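Long-range contacts in glutamate receptor 1 (Adineta vaga, PDB 4IO6), which binds L-glutamate and other amino acids, here methionine, between the lobes of its clamshell ligand-binding domain, and probably serves as a ligand-gated ion channel: residues T9-V14 and D57-P62; F98-S103 and V223-L228; N105-L110 and F178-T183; N131-R136 and I174-M179. One frame throughout, in Å; residues are numbered along the deposited sequence. Where two conformers were deposited one is given.

Contact 1: T9-V14 and D57-P62; sequences TLRIGV and DVQLAP
Strands 9-14 and 57-60 run parallel in the β-sheet at the core of one lobe of the clamshell, a periplasmic-binding-protein fold, with R11, I12, G13 and V14 facing D57, V58, Q59 and L60 in turn. Five backbone bonds lace the pair in the alternating parallel pattern, from D57 N to L10 O (2.9 Å), through I12 N to D57 O (2.9 Å), to A61 N on V14 O (2.9 Å). R11, D57 and Q59 stand on one face. The R11 chain runs alongside the other two, its CG 3.6 Å from D57 OD2, while its guanidinium passes on to G77 O and a salt bridge with D80. In the Q59 conformer given, NE2 meets D57 OD2 from above the carboxylate plane (3.3 Å). With D57 cut back to an alanine, the Q59 amide would probably lose this acceptor and the R11 methylenes their cover. On the reverse face the V14 and V58 side chains cross at about a right angle, V14 CG2 3.8 Å from V58 CG1 and 4.2 Å from L60 CD1. Helix 40-52 packs on this apolar face, where V41 meets V14 and I45 meets I12 and V58; strand 81-82 pairs with the other edge of 9-14.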
loop_
_atom_site.group_PDB
_atom_site.type_symbol
_atom_site.label_atom_id
_atom_site.label_comp_id
_atom_site.label_asym_id
_atom_site.label_seq_id
_atom_site.Cartn_x
_atom_site.Cartn_y
_atom_site.Cartn_z
ATOM N N THR A 9 -10.069 -6.047 -25.824
ATOM C CA THR A 9 -10.938 -6.824 -24.955
ATOM C C THR A 9 -10.119 -7.485 -23.861
ATOM O O THR A 9 -9.125 -8.149 -24.158
ATOM C CB THR A 9 -11.705 -7.902 -25.741
ATOM O OG1 THR A 9 -12.625 -7.265 -26.616
ATOM C CG2 THR A 9 -12.487 -8.809 -24.783
ATOM N N LEU A 10 -10.533 -7.271 -22.609
ATOM C CA LEU A 10 -9.959 -7.933 -21.428
ATOM C C LEU A 10 -10.937 -8.889 -20.811
ATOM O O LEU A 10 -12.063 -8.502 -20.480
ATOM C CB LEU A 10 -9.627 -6.923 -20.353
ATOM C CG LEU A 10 -8.504 -5.974 -20.657
ATOM C CD1 LEU A 10 -8.363 -5.029 -19.480
ATOM C CD2 LEU A 10 -7.232 -6.759 -20.927
ATOM N N ARG A 11 -10.507 -10.135 -20.642
ATOM C CA ARG A 11 -11.249 -11.105 -19.860
ATOM C C ARG A 11 -10.839 -10.859 -18.417
ATOM O O ARG A 11 -9.672 -11.034 -18.066
ATOM C CB ARG A 11 -10.878 -12.531 -20.265
ATOM C CG ARG A 11 -11.231 -12.915 -21.699
ATOM C CD ARG A 11 -10.559 -14.217 -22.141
ATOM N NE ARG A 11 -9.110 -14.096 -22.058
ATOM C CZ ARG A 11 -8.259 -15.109 -21.888
ATOM N NH1 ARG A 11 -8.690 -16.365 -21.817
ATOM N NH2 ARG A 11 -6.962 -14.857 -21.801
ATOM N N ILE A 12 -11.801 -10.448 -17.592
ATOM C CA ILE A 12 -11.530 -10.020 -16.228
ATOM C C ILE A 12 -12.092 -11.043 -15.253
ATOM O O ILE A 12 -13.298 -11.218 -15.161
ATOM C CB ILE A 12 -12.174 -8.650 -15.948
ATOM C CG1 ILE A 12 -11.631 -7.608 -16.941
ATOM C CG2 ILE A 12 -11.871 -8.229 -14.511
ATOM C CD1 ILE A 12 -12.235 -6.212 -16.764
ATOM N N GLY A 13 -11.204 -11.733 -14.546
ATOM C CA GLY A 13 -11.632 -12.699 -13.544
ATOM C C GLY A 13 -12.025 -11.976 -12.268
ATOM O O GLY A 13 -11.308 -11.099 -11.794
ATOM N N VAL A 14 -13.189 -12.353 -11.722
ATOM C CA VAL A 14 -13.632 -11.846 -10.431
ATOM C C VAL A 14 -14.027 -13.035 -9.561
ATOM O O VAL A 14 -14.239 -14.143 -10.064
ATOM C CB VAL A 14 -14.788 -10.837 -10.587
ATOM C CG1 VAL A 14 -14.281 -9.614 -11.390
ATOM C CG2 VAL A 14 -16.034 -11.463 -11.267
ATOM N N ASP A 57 -14.932 -8.021 -20.441
ATOM C CA ASP A 57 -15.558 -9.340 -20.480
ATOM C C ASP A 57 -15.392 -9.956 -19.085
ATOM O O ASP A 57 -14.390 -10.621 -18.797
ATOM C CB ASP A 57 -14.882 -10.213 -21.541
ATOM C CG ASP A 57 -15.416 -11.632 -21.568
ATOM O OD1 ASP A 57 -16.468 -11.888 -20.951
ATOM O OD2 ASP A 57 -14.770 -12.489 -22.210
ATOM N N VAL A 58 -16.365 -9.695 -18.215
ATOM C CA VAL A 58 -16.253 -10.058 -16.819
ATOM C C VAL A 58 -16.697 -11.493 -16.617
ATOM O O VAL A 58 -17.783 -11.905 -17.045
ATOM C CB VAL A 58 -17.067 -9.126 -15.913
ATOM C CG1 VAL A 58 -16.933 -9.527 -14.447
ATOM C CG2 VAL A 58 -16.639 -7.695 -16.115
ATOM N N GLN A 59 -15.816 -12.248 -15.983
ATOM C CA GLN A 59 -15.991 -13.678 -15.780
ATOM C C GLN A 59 -15.869 -14.052 -14.303
ATOM O O GLN A 59 -14.817 -13.914 -13.690
ATOM C CB GLN A 59 -14.963 -14.458 -16.596
ATOM C CG GLN A 59 -15.192 -14.398 -18.104
ATOM C CD GLN A 59 -14.222 -15.262 -18.889
ATOM O OE1 GLN A 59 -13.738 -16.283 -18.398
ATOM N NE2 GLN A 59 -13.929 -14.851 -20.121
ATOM N N LEU A 60 -16.965 -14.537 -13.731
ATOM C CA LEU A 60 -16.964 -14.998 -12.335
ATOM C C LEU A 60 -16.327 -16.378 -12.204
ATOM O O LEU A 60 -16.710 -17.334 -12.905
ATOM C CB LEU A 60 -18.412 -15.039 -11.844
ATOM C CG LEU A 60 -18.653 -15.541 -10.421
ATOM C CD1 LEU A 60 -18.099 -14.583 -9.413
ATOM C CD2 LEU A 60 -20.137 -15.762 -10.185
ATOM N N ALA A 61 -15.342 -16.483 -11.312
ATOM C CA ALA A 61 -14.712 -17.760 -11.008
ATOM C C ALA A 61 -15.746 -18.755 -10.452
ATOM O O ALA A 61 -16.648 -18.385 -9.706
ATOM C CB ALA A 61 -13.572 -17.554 -10.013
ATOM N N PRO A 62 -15.607 -20.032 -10.815
ATOM C CA PRO A 62 -16.552 -21.049 -10.338
ATOM C C PRO A 62 -16.656 -21.075 -8.818
ATOM O O PRO A 62 -15.745 -20.617 -8.130
ATOM C CB PRO A 62 -15.949 -22.362 -10.846
ATOM C CG PRO A 62 -15.023 -21.991 -11.913
ATOM C CD PRO A 62 -14.549 -20.593 -11.663
#

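Contact 2: F98-S103 and V223-L228; sequences FSNSIS and VNILSL
I225 and L226 of helix 218-230 press against the connector 98-103 through van der Waals contact, with no hydrogen bond between the two segments. The I225 side chain leaves its backbone toward the connector. Its CD1 reaches S99, 3.3 Å from OG and 3.5 Å from CB, while its CG2 lies 3.9 Å from S101 O and 4.1 Å from the CG2 of I102. CG1 of I225 stands anti to the carbonyl carbon (chi1 -68°) and the chain then runs extended, which carries CD1 over to the serine. In the N100 conformer given, the N100 side chain crosses L226 at about a right angle, its amide against CD2 and N100 CG 3.7 Å from L226 CG.

The polar groups look inward or to other parts of the chain. S99 OG donates to N100 O (2.8 Å) from above the carbonyl plane and is also bonded to I209 N, two partners that fix its rotation beside the I225 methyl. N100 N is held by D222 OD1 and S101 O by R229, both on this helix, so polar bonds flank the apolar patch.

V88 and R93 of the second subunit pack on N100 and L226, at the subunit interface. Behind the connector runs strand 200-211, where F207 packs on I102; on another flank of the helix L228 meets L48 of helix 40-52 and I233 of helix 233-242.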
loop_
_atom_site.group_PDB
_atom_site.type_symbol
_atom_site.label_atom_id
_atom_site.label_comp_id
_atom_site.label_asym_id
_atom_site.label_seq_id
_atom_site.Cartn_x
_atom_site.Cartn_y
_atom_site.Cartn_z
ATOM N N PHE A 98 1.444 -7.795 -10.266
ATOM C CA PHE A 98 0.355 -7.062 -9.644
ATOM C C PHE A 98 0.458 -5.595 -10.035
ATOM O O PHE A 98 1.555 -5.004 -10.097
ATOM C CB PHE A 98 0.421 -7.192 -8.139
ATOM C CG PHE A 98 0.069 -8.569 -7.613
ATOM C CD1 PHE A 98 1.067 -9.507 -7.411
ATOM C CD2 PHE A 98 -1.234 -8.921 -7.302
ATOM C CE1 PHE A 98 0.767 -10.765 -6.893
ATOM C CE2 PHE A 98 -1.536 -10.176 -6.762
ATOM C CZ PHE A 98 -0.538 -11.095 -6.567
ATOM N N SER A 99 -0.696 -5.015 -10.262
ATOM C CA SER A 99 -0.781 -3.594 -10.421
ATOM C C SER A 99 -0.392 -2.869 -9.154
ATOM O O SER A 99 -0.248 -3.434 -8.076
ATOM C CB SER A 99 -2.199 -3.202 -10.776
ATOM O OG SER A 99 -3.061 -3.240 -9.643
ATOM N N ASN A 100 -0.236 -1.572 -9.285
ATOM C CA ASN A 100 -0.253 -0.681 -8.160
ATOM C C ASN A 100 -1.389 -1.051 -7.215
ATOM O O ASN A 100 -2.476 -1.388 -7.655
ATOM C CB ASN A 100 -0.486 0.743 -8.668
ATOM C CG ASN A 100 -0.163 1.758 -7.640
ATOM O OD1 ASN A 100 0.989 2.157 -7.510
ATOM N ND2 ASN A 100 -1.162 2.164 -6.865
ATOM N N SER A 101 -1.159 -0.952 -5.922
ATOM C CA SER A 101 -2.166 -1.268 -4.920
ATOM C C SER A 101 -3.473 -0.531 -5.135
ATOM O O SER A 101 -3.473 0.707 -5.392
ATOM C CB SER A 101 -1.621 -0.932 -3.532
ATOM O OG SER A 101 -2.647 -0.908 -2.543
ATOM N N ILE A 102 -4.585 -1.243 -5.006
ATOM C CA ILE A 102 -5.883 -0.602 -4.974
ATOM C C ILE A 102 -6.376 -0.334 -3.557
ATOM O O ILE A 102 -7.333 0.416 -3.367
ATOM C CB ILE A 102 -6.979 -1.369 -5.749
ATOM C CG1 ILE A 102 -7.206 -2.774 -5.164
ATOM C CG2 ILE A 102 -6.639 -1.448 -7.235
ATOM C CD1 ILE A 102 -8.386 -3.489 -5.805
ATOM N N SER A 103 -5.734 -0.930 -2.554
ATOM C CA SER A 103 -6.151 -0.804 -1.166
ATOM C C SER A 103 -5.070 -1.368 -0.270
ATOM O O SER A 103 -4.403 -2.341 -0.660
ATOM C CB SER A 103 -7.398 -1.655 -0.888
ATOM O OG SER A 103 -7.894 -1.457 0.426
ATOM N N VAL A 223 -1.021 3.735 -14.214
ATOM C CA VAL A 223 -1.286 5.169 -14.224
ATOM C C VAL A 223 -2.747 5.471 -13.926
ATOM O O VAL A 223 -3.064 6.397 -13.185
ATOM C CB VAL A 223 -0.842 5.769 -15.567
ATOM C CG1 VAL A 223 -1.365 7.179 -15.728
ATOM C CG2 VAL A 223 0.691 5.728 -15.671
ATOM N N ASN A 224 -3.644 4.668 -14.483
ATOM C CA ASN A 224 -5.060 4.900 -14.263
ATOM C C ASN A 224 -5.517 4.558 -12.863
ATOM O O ASN A 224 -6.346 5.261 -12.289
ATOM C CB ASN A 224 -5.882 4.161 -15.319
ATOM C CG ASN A 224 -5.977 4.953 -16.621
ATOM O OD1 ASN A 224 -6.825 5.851 -16.744
ATOM N ND2 ASN A 224 -5.087 4.670 -17.571
ATOM N N ILE A 225 -5.004 3.462 -12.283
ATOM C CA ILE A 225 -5.306 3.198 -10.875
ATOM C C ILE A 225 -4.852 4.351 -9.979
ATOM O O ILE A 225 -5.567 4.830 -9.090
ATOM C CB ILE A 225 -4.628 1.907 -10.402
ATOM C CG1 ILE A 225 -5.265 0.737 -11.104
ATOM C CG2 ILE A 225 -4.748 1.734 -8.879
ATOM C CD1 ILE A 225 -4.444 -0.518 -10.919
ATOM N N LEU A 226 -3.634 4.834 -10.205
ATOM C CA LEU A 226 -3.101 5.913 -9.393
ATOM C C LEU A 226 -3.897 7.210 -9.549
ATOM O O LEU A 226 -4.106 7.958 -8.597
ATOM C CB LEU A 226 -1.638 6.117 -9.763
ATOM C CG LEU A 226 -0.732 5.007 -9.263
ATOM C CD1 LEU A 226 0.611 5.026 -9.956
ATOM C CD2 LEU A 226 -0.531 5.196 -7.742
ATOM N N SER A 227 -4.363 7.453 -10.761
ATOM C CA SER A 227 -5.231 8.590 -11.012
ATOM C C SER A 227 -6.566 8.460 -10.256
ATOM O O SER A 227 -7.062 9.437 -9.684
ATOM C CB SER A 227 -5.486 8.719 -12.509
ATOM O OG SER A 227 -6.274 9.889 -12.738
ATOM N N LEU A 228 -7.156 7.262 -10.246
ATOM C CA LEU A 228 -8.374 7.066 -9.454
ATOM C C LEU A 228 -8.097 7.311 -7.961
ATOM O O LEU A 228 -8.955 7.811 -7.221
ATOM C CB LEU A 228 -8.963 5.678 -9.665
ATOM C CG LEU A 228 -9.506 5.354 -11.046
ATOM C CD1 LEU A 228 -10.062 3.956 -11.080
ATOM C CD2 LEU A 228 -10.569 6.353 -11.452
#

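Contact 3: N105-L110 and F178-T183; sequences NSMRIL and FMDIGT. With MET (methionine), chain C.
F178 faces I109 as a non-hydrogen-bonded antiparallel pair of strands 176-180 and 103-112; its CE1 lies 4.3 Å from I109 CG1, and M107 SD is near its CB. M179 is the hydrogen-bonded partner of R108: R108 N gives to M179 O (2.7 Å) and M179 N returns a bond to R108 O. With CG anti to the carbonyl carbon and SD extended beyond it, M179 sets SD 3.8 Å from L110 CD2.

D180, a binding residue, splits its carboxylate between two jobs. OD2 accepts the amino group of the bound methionine (MET N, 2.7 Å), while OD1 takes N105 ND2 (3.0 Å, 162° at the hydrogen). The N105 amide stands almost perpendicular to the carboxylate (84°) and meets OD1 from above its plane; with CG anti to the backbone N (chi1 -175°) the asparagine extends to that spot. This second-shell bond, backed by S205 OG on the same ND2, would hold the carboxylate steady for the ligand. M107 SD lies 3.4 Å from MET CE.

I181 starts helix 181-190, with D180 at the N-cap position. I181 N bonds S106 O (2.9 Å), continuing the strand pairing into the helix, and I181 CG1 packs on R108 CG at 4.0 Å. A water joins N105 OD1 to G182 N in the first turn. Strand 200-211 flanks N105 and M107, with F202 edge-to-face on F178; strand 195-198 adjoins R108 to L110, and helix 162-170 packs on L110 and M179 through M165.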
loop_
_atom_site.group_PDB
_atom_site.type_symbol
_atom_site.label_atom_id
_atom_site.label_comp_id
_atom_site.label_asym_id
_atom_site.label_seq_id
_atom_site.Cartn_x
_atom_site.Cartn_y
_atom_site.Cartn_z
ATOM N N ASN A 105 -4.415 -3.386 3.343
ATOM C CA ASN A 105 -5.141 -4.516 3.909
ATOM C C ASN A 105 -4.394 -4.987 5.136
ATOM O O ASN A 105 -3.229 -4.657 5.336
ATOM C CB ASN A 105 -5.219 -5.668 2.903
ATOM C CG ASN A 105 -6.062 -6.812 3.397
ATOM O OD1 ASN A 105 -7.179 -6.610 3.868
ATOM N ND2 ASN A 105 -5.502 -8.022 3.352
ATOM N N SER A 106 -5.111 -5.719 5.972
ATOM C CA SER A 106 -4.537 -6.463 7.107
ATOM C C SER A 106 -5.593 -7.518 7.435
ATOM O O SER A 106 -6.703 -7.486 6.889
ATOM C CB SER A 106 -4.248 -5.534 8.290
ATOM O OG SER A 106 -5.413 -4.829 8.694
ATOM N N MET A 107 -5.272 -8.457 8.325
ATOM C CA MET A 107 -6.224 -9.488 8.733
ATOM C C MET A 107 -6.691 -9.312 10.163
ATOM O O MET A 107 -6.005 -8.687 10.986
ATOM C CB MET A 107 -5.606 -10.875 8.547
ATOM C CG MET A 107 -5.474 -11.247 7.095
ATOM S SD MET A 107 -5.006 -13.001 6.878
ATOM C CE MET A 107 -3.241 -12.928 6.980
ATOM N N ARG A 108 -7.865 -9.866 10.455
ATOM C CA ARG A 108 -8.425 -9.904 11.799
ATOM C C ARG A 108 -8.824 -11.333 12.153
ATOM O O ARG A 108 -9.129 -12.137 11.262
ATOM C CB ARG A 108 -9.702 -9.051 11.910
ATOM C CG ARG A 108 -9.570 -7.551 11.595
ATOM C CD ARG A 108 -8.793 -6.750 12.611
ATOM N NE ARG A 108 -9.100 -6.965 14.034
ATOM C CZ ARG A 108 -10.041 -6.350 14.748
ATOM N NH1 ARG A 108 -10.873 -5.480 14.184
ATOM N NH2 ARG A 108 -10.167 -6.632 16.044
ATOM N N ILE A 109 -8.875 -11.611 13.453
ATOM C CA ILE A 109 -9.430 -12.846 13.980
ATOM C C ILE A 109 -10.955 -12.723 14.091
ATOM O O ILE A 109 -11.459 -11.753 14.673
ATOM C CB ILE A 109 -8.832 -13.158 15.349
ATOM C CG1 ILE A 109 -7.312 -13.270 15.228
ATOM C CG2 ILE A 109 -9.427 -14.439 15.914
ATOM C CD1 ILE A 109 -6.591 -13.229 16.562
ATOM N N LEU A 110 -11.654 -13.690 13.491
ATOM C CA LEU A 110 -13.120 -13.815 13.518
ATOM C C LEU A 110 -13.554 -14.896 14.496
ATOM O O LEU A 110 -12.960 -15.959 14.509
ATOM C CB LEU A 110 -13.585 -14.252 12.134
ATOM C CG LEU A 110 -15.099 -14.369 11.955
ATOM C CD1 LEU A 110 -15.804 -12.998 12.044
ATOM C CD2 LEU A 110 -15.417 -15.023 10.599
ATOM N N PHE A 178 -9.718 -16.480 10.250
ATOM C CA PHE A 178 -9.097 -15.202 9.866
ATOM C C PHE A 178 -9.856 -14.614 8.691
ATOM O O PHE A 178 -10.302 -15.355 7.799
ATOM C CB PHE A 178 -7.655 -15.387 9.389
ATOM C CG PHE A 178 -6.714 -16.019 10.385
ATOM C CD1 PHE A 178 -6.900 -15.896 11.743
ATOM C CD2 PHE A 178 -5.593 -16.712 9.917
ATOM C CE1 PHE A 178 -5.994 -16.482 12.633
ATOM C CE2 PHE A 178 -4.680 -17.279 10.788
ATOM C CZ PHE A 178 -4.869 -17.166 12.133
ATOM N N MET A 179 -9.977 -13.286 8.680
ATOM C CA MET A 179 -10.526 -12.563 7.552
ATOM C C MET A 179 -9.703 -11.310 7.288
ATOM O O MET A 179 -9.102 -10.751 8.191
ATOM C CB MET A 179 -11.966 -12.099 7.808
ATOM C CG MET A 179 -13.005 -13.210 7.759
ATOM S SD MET A 179 -14.709 -12.601 7.812
ATOM C CE MET A 179 -14.908 -11.911 6.166
ATOM N N ASP A 180 -9.747 -10.822 6.039
ATOM C CA ASP A 180 -9.268 -9.471 5.724
ATOM C C ASP A 180 -10.145 -8.434 6.442
ATOM O O ASP A 180 -11.340 -8.651 6.640
ATOM C CB ASP A 180 -9.331 -9.208 4.219
ATOM C CG ASP A 180 -8.382 -10.071 3.403
ATOM O OD1 ASP A 180 -7.257 -10.398 3.873
ATOM O OD2 ASP A 180 -8.773 -10.444 2.270
ATOM N N ILE A 181 -9.556 -7.315 6.825
ATOM C CA ILE A 181 -10.246 -6.339 7.667
ATOM C C ILE A 181 -11.495 -5.743 7.029
ATOM O O ILE A 181 -12.512 -5.593 7.699
ATOM C CB ILE A 181 -9.239 -5.255 8.127
ATOM C CG1 ILE A 181 -9.869 -4.341 9.158
ATOM C CG2 ILE A 181 -8.628 -4.502 6.953
ATOM C CD1 ILE A 181 -8.851 -3.580 9.973
ATOM N N GLY A 182 -11.439 -5.428 5.745
ATOM C CA GLY A 182 -12.558 -4.752 5.103
ATOM C C GLY A 182 -13.796 -5.614 5.104
ATOM O O GLY A 182 -14.878 -5.185 5.537
ATOM N N THR A 183 -13.666 -6.833 4.618
ATOM C CA THR A 183 -14.797 -7.763 4.607
ATOM C C THR A 183 -15.155 -8.241 6.014
ATOM O O THR A 183 -16.320 -8.480 6.312
ATOM C CB THR A 183 -14.555 -8.956 3.686
ATOM O OG1 THR A 183 -13.292 -9.558 3.999
ATOM C CG2 THR A 183 -14.543 -8.489 2.217
HETATM N N MET C . -7.204 -11.625 0.362
HETATM C CA MET C . -6.892 -13.030 0.699
HETATM C C MET C . -6.113 -13.681 -0.413
HETATM O O MET C . -5.873 -13.064 -1.492
HETATM C CB MET C . -8.146 -13.859 1.003
HETATM C CG MET C . -8.615 -13.684 2.422
HETATM S SD MET C . -7.379 -14.488 3.535
HETATM C CE MET C . -7.796 -13.713 5.104
HETATM O OXT MET C . -5.699 -14.841 -0.305
HETATM O O HOH W 1 -9.433 -5.256 3.562
#

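Contact 4: N131-R136 and I174-M179; sequences NRIGIR and IDVSFM. With MET (methionine), chain C.
R132 sends CG anti to the carbonyl carbon (chi1 -61°) and then bends at chi3 (60°), which brings its guanidinium side-on to D175: NE meets OD2 (3.0 Å) and NH2 meets OD1 (3.0 Å), both oxygens in the guanidinium plane but entered from above the carboxylate. R112 shares D175 OD1, and G172 O also takes R132 NH2. Replacing R132 by an alanine would probably strip D175 of its two-pronged salt bridge, leaving R112 to face it, and take a donor from the G172 carbonyl. D175 N bonds R132 O, and G134 N bonds V176 O at 3.0 Å.

This is the parallel approach of strand 134-136 to 176-180 in the second lobe of the clamshell, a single bridge at I133 and V176 before the strands diverge. There S177 OG fills in, donating to G134 O (2.6 Å) from well above the carbonyl plane, and a water links that hydroxyl to R136 N and NE. R136, a residue of the L-glutamate site, bends at chi3 so that NH2 reaches a lone pair of F178 O (2.8 Å), with MET CE 3.7 Å from NH2. I135 CD1 packs on F178 CD2 (3.8 Å), I133 CG1 beside V176 CG2 (3.9 Å), and I174 CD1 over G134 CA.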
loop_
_atom_site.group_PDB
_atom_site.type_symbol
_atom_site.label_atom_id
_atom_site.label_comp_id
_atom_site.label_asym_id
_atom_site.label_seq_id
_atom_site.Cartn_x
_atom_site.Cartn_y
_atom_site.Cartn_z
ATOM N N ASN A 131 -7.602 -28.353 15.337
ATOM C CA ASN A 131 -8.734 -28.747 14.518
ATOM C C ASN A 131 -9.936 -27.826 14.745
ATOM O O ASN A 131 -10.974 -28.018 14.118
ATOM C CB ASN A 131 -9.150 -30.205 14.763
ATOM C CG ASN A 131 -9.481 -30.504 16.221
ATOM O OD1 ASN A 131 -8.666 -30.273 17.128
ATOM N ND2 ASN A 131 -10.669 -31.068 16.455
ATOM N N ARG A 132 -9.819 -26.872 15.660
ATOM C CA ARG A 132 -10.911 -25.884 15.859
ATOM C C ARG A 132 -10.446 -24.493 15.431
ATOM O O ARG A 132 -11.090 -23.480 15.723
ATOM C CB ARG A 132 -11.446 -25.921 17.301
ATOM C CG ARG A 132 -12.032 -27.289 17.697
ATOM C CD ARG A 132 -12.609 -27.262 19.097
ATOM N NE ARG A 132 -13.669 -26.280 19.207
ATOM C CZ ARG A 132 -14.934 -26.486 18.852
ATOM N NH1 ARG A 132 -15.330 -27.659 18.374
ATOM N NH2 ARG A 132 -15.822 -25.502 18.976
ATOM N N ILE A 133 -9.336 -24.437 14.694
ATOM C CA ILE A 133 -8.964 -23.218 13.984
ATOM C C ILE A 133 -9.253 -23.451 12.514
ATOM O O ILE A 133 -8.601 -24.280 11.836
ATOM C CB ILE A 133 -7.474 -22.873 14.143
ATOM C CG1 ILE A 133 -7.122 -22.764 15.624
ATOM C CG2 ILE A 133 -7.110 -21.654 13.295
ATOM C CD1 ILE A 133 -5.622 -22.564 15.865
ATOM N N GLY A 134 -10.240 -22.741 12.002
ATOM C CA GLY A 134 -10.612 -22.880 10.604
ATOM C C GLY A 134 -9.802 -21.978 9.686
ATOM O O GLY A 134 -9.630 -20.785 9.934
ATOM N N ILE A 135 -9.262 -22.582 8.634
ATOM C CA ILE A 135 -8.405 -21.879 7.669
ATOM C C ILE A 135 -8.891 -22.185 6.276
ATOM O O ILE A 135 -8.992 -23.339 5.878
ATOM C CB ILE A 135 -6.928 -22.330 7.814
ATOM C CG1 ILE A 135 -6.353 -21.876 9.168
ATOM C CG2 ILE A 135 -6.072 -21.857 6.655
ATOM C CD1 ILE A 135 -6.295 -20.377 9.347
ATOM N N ARG A 136 -9.209 -21.139 5.515
ATOM C CA ARG A 136 -9.583 -21.314 4.118
ATOM C C ARG A 136 -8.329 -21.677 3.290
ATOM O O ARG A 136 -7.364 -20.926 3.251
ATOM C CB ARG A 136 -10.240 -20.053 3.559
ATOM C CG ARG A 136 -11.672 -19.897 4.000
ATOM C CD ARG A 136 -12.188 -18.523 3.553
ATOM N NE ARG A 136 -11.703 -17.493 4.460
ATOM C CZ ARG A 136 -11.546 -16.201 4.153
ATOM N NH1 ARG A 136 -11.762 -15.745 2.926
ATOM N NH2 ARG A 136 -11.125 -15.367 5.087
ATOM N N ILE A 174 -15.747 -24.977 14.664
ATOM C CA ILE A 174 -14.508 -24.235 14.923
ATOM C C ILE A 174 -14.769 -23.072 15.899
ATOM O O ILE A 174 -15.921 -22.658 16.102
ATOM C CB ILE A 174 -13.860 -23.713 13.613
ATOM C CG1 ILE A 174 -14.810 -22.747 12.907
ATOM C CG2 ILE A 174 -13.482 -24.914 12.734
ATOM C CD1 ILE A 174 -14.270 -22.138 11.605
ATOM N N ASP A 175 -13.699 -22.575 16.522
ATOM C CA ASP A 175 -13.775 -21.448 17.435
ATOM C C ASP A 175 -13.283 -20.132 16.835
ATOM O O ASP A 175 -13.638 -19.064 17.309
ATOM C CB ASP A 175 -12.935 -21.722 18.682
ATOM C CG ASP A 175 -13.552 -22.774 19.598
ATOM O OD1 ASP A 175 -14.791 -22.779 19.790
ATOM O OD2 ASP A 175 -12.799 -23.596 20.165
ATOM N N VAL A 176 -12.419 -20.195 15.831
ATOM C CA VAL A 176 -11.882 -18.971 15.228
ATOM C C VAL A 176 -11.514 -19.193 13.789
ATOM O O VAL A 176 -11.285 -20.318 13.388
ATOM C CB VAL A 176 -10.567 -18.501 15.874
ATOM C CG1 VAL A 176 -10.778 -18.064 17.246
ATOM C CG2 VAL A 176 -9.503 -19.637 15.863
ATOM N N SER A 177 -11.468 -18.097 13.020
ATOM C CA SER A 177 -10.831 -18.079 11.699
ATOM C C SER A 177 -10.220 -16.695 11.458
ATOM O O SER A 177 -10.155 -15.859 12.365
ATOM C CB SER A 177 -11.825 -18.454 10.590
ATOM O OG SER A 177 -11.171 -18.780 9.388
ATOM N N PHE A 178 -9.718 -16.480 10.250
ATOM C CA PHE A 178 -9.097 -15.202 9.866
ATOM C C PHE A 178 -9.856 -14.614 8.691
ATOM O O PHE A 178 -10.302 -15.355 7.799
ATOM C CB PHE A 178 -7.655 -15.387 9.389
ATOM C CG PHE A 178 -6.714 -16.019 10.385
ATOM C CD1 PHE A 178 -6.900 -15.896 11.743
ATOM C CD2 PHE A 178 -5.593 -16.712 9.917
ATOM C CE1 PHE A 178 -5.994 -16.482 12.633
ATOM C CE2 PHE A 178 -4.680 -17.279 10.788
ATOM C CZ PHE A 178 -4.869 -17.166 12.133
ATOM N N MET A 179 -9.977 -13.286 8.680
ATOM C CA MET A 179 -10.526 -12.563 7.552
ATOM C C MET A 179 -9.703 -11.310 7.288
ATOM O O MET A 179 -9.102 -10.751 8.191
ATOM C CB MET A 179 -11.966 -12.099 7.808
ATOM C CG MET A 179 -13.005 -13.210 7.759
ATOM S SD MET A 179 -14.709 -12.601 7.812
ATOM C CE MET A 179 -14.908 -11.911 6.166
HETATM N N MET C . -7.204 -11.625 0.362
HETATM C CA MET C . -6.892 -13.030 0.699
HETATM C C MET C . -6.113 -13.681 -0.413
HETATM O O MET C . -5.873 -13.064 -1.492
HETATM C CB MET C . -8.146 -13.859 1.003
HETATM C CG MET C . -8.615 -13.684 2.422
HETATM S SD MET C . -7.379 -14.488 3.535
HETATM C CE MET C . -7.796 -13.713 5.104
HETATM O OXT MET C . -5.699 -14.841 -0.305
HETATM O O HOH W 2 -9.914 -18.510 6.784
#

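How the contacts relate
Contact 1 closes first along the chain; contact 2 then spans contacts 3 and 4, so the chain leaves the first lobe, builds the second and returns. Contacts 1 and 2 belong to the first lobe, centres 19 Å apart. Contacts 3 and 4, centres 12 Å apart, share F178 and M179 on strand 176-180 and a probable hydrogen bond, L110 N to S177 O. Contacts 1 and 4 have centres about 30 Å apart. Strand 103-112, following the connector of contact 2, carries the chain past the binding cleft, by N105 and M107, into the second lobe. The ligand lies between the lobes, contacts 3 and 4 in the one that closes on it, contact 2 at the dimer face of the other.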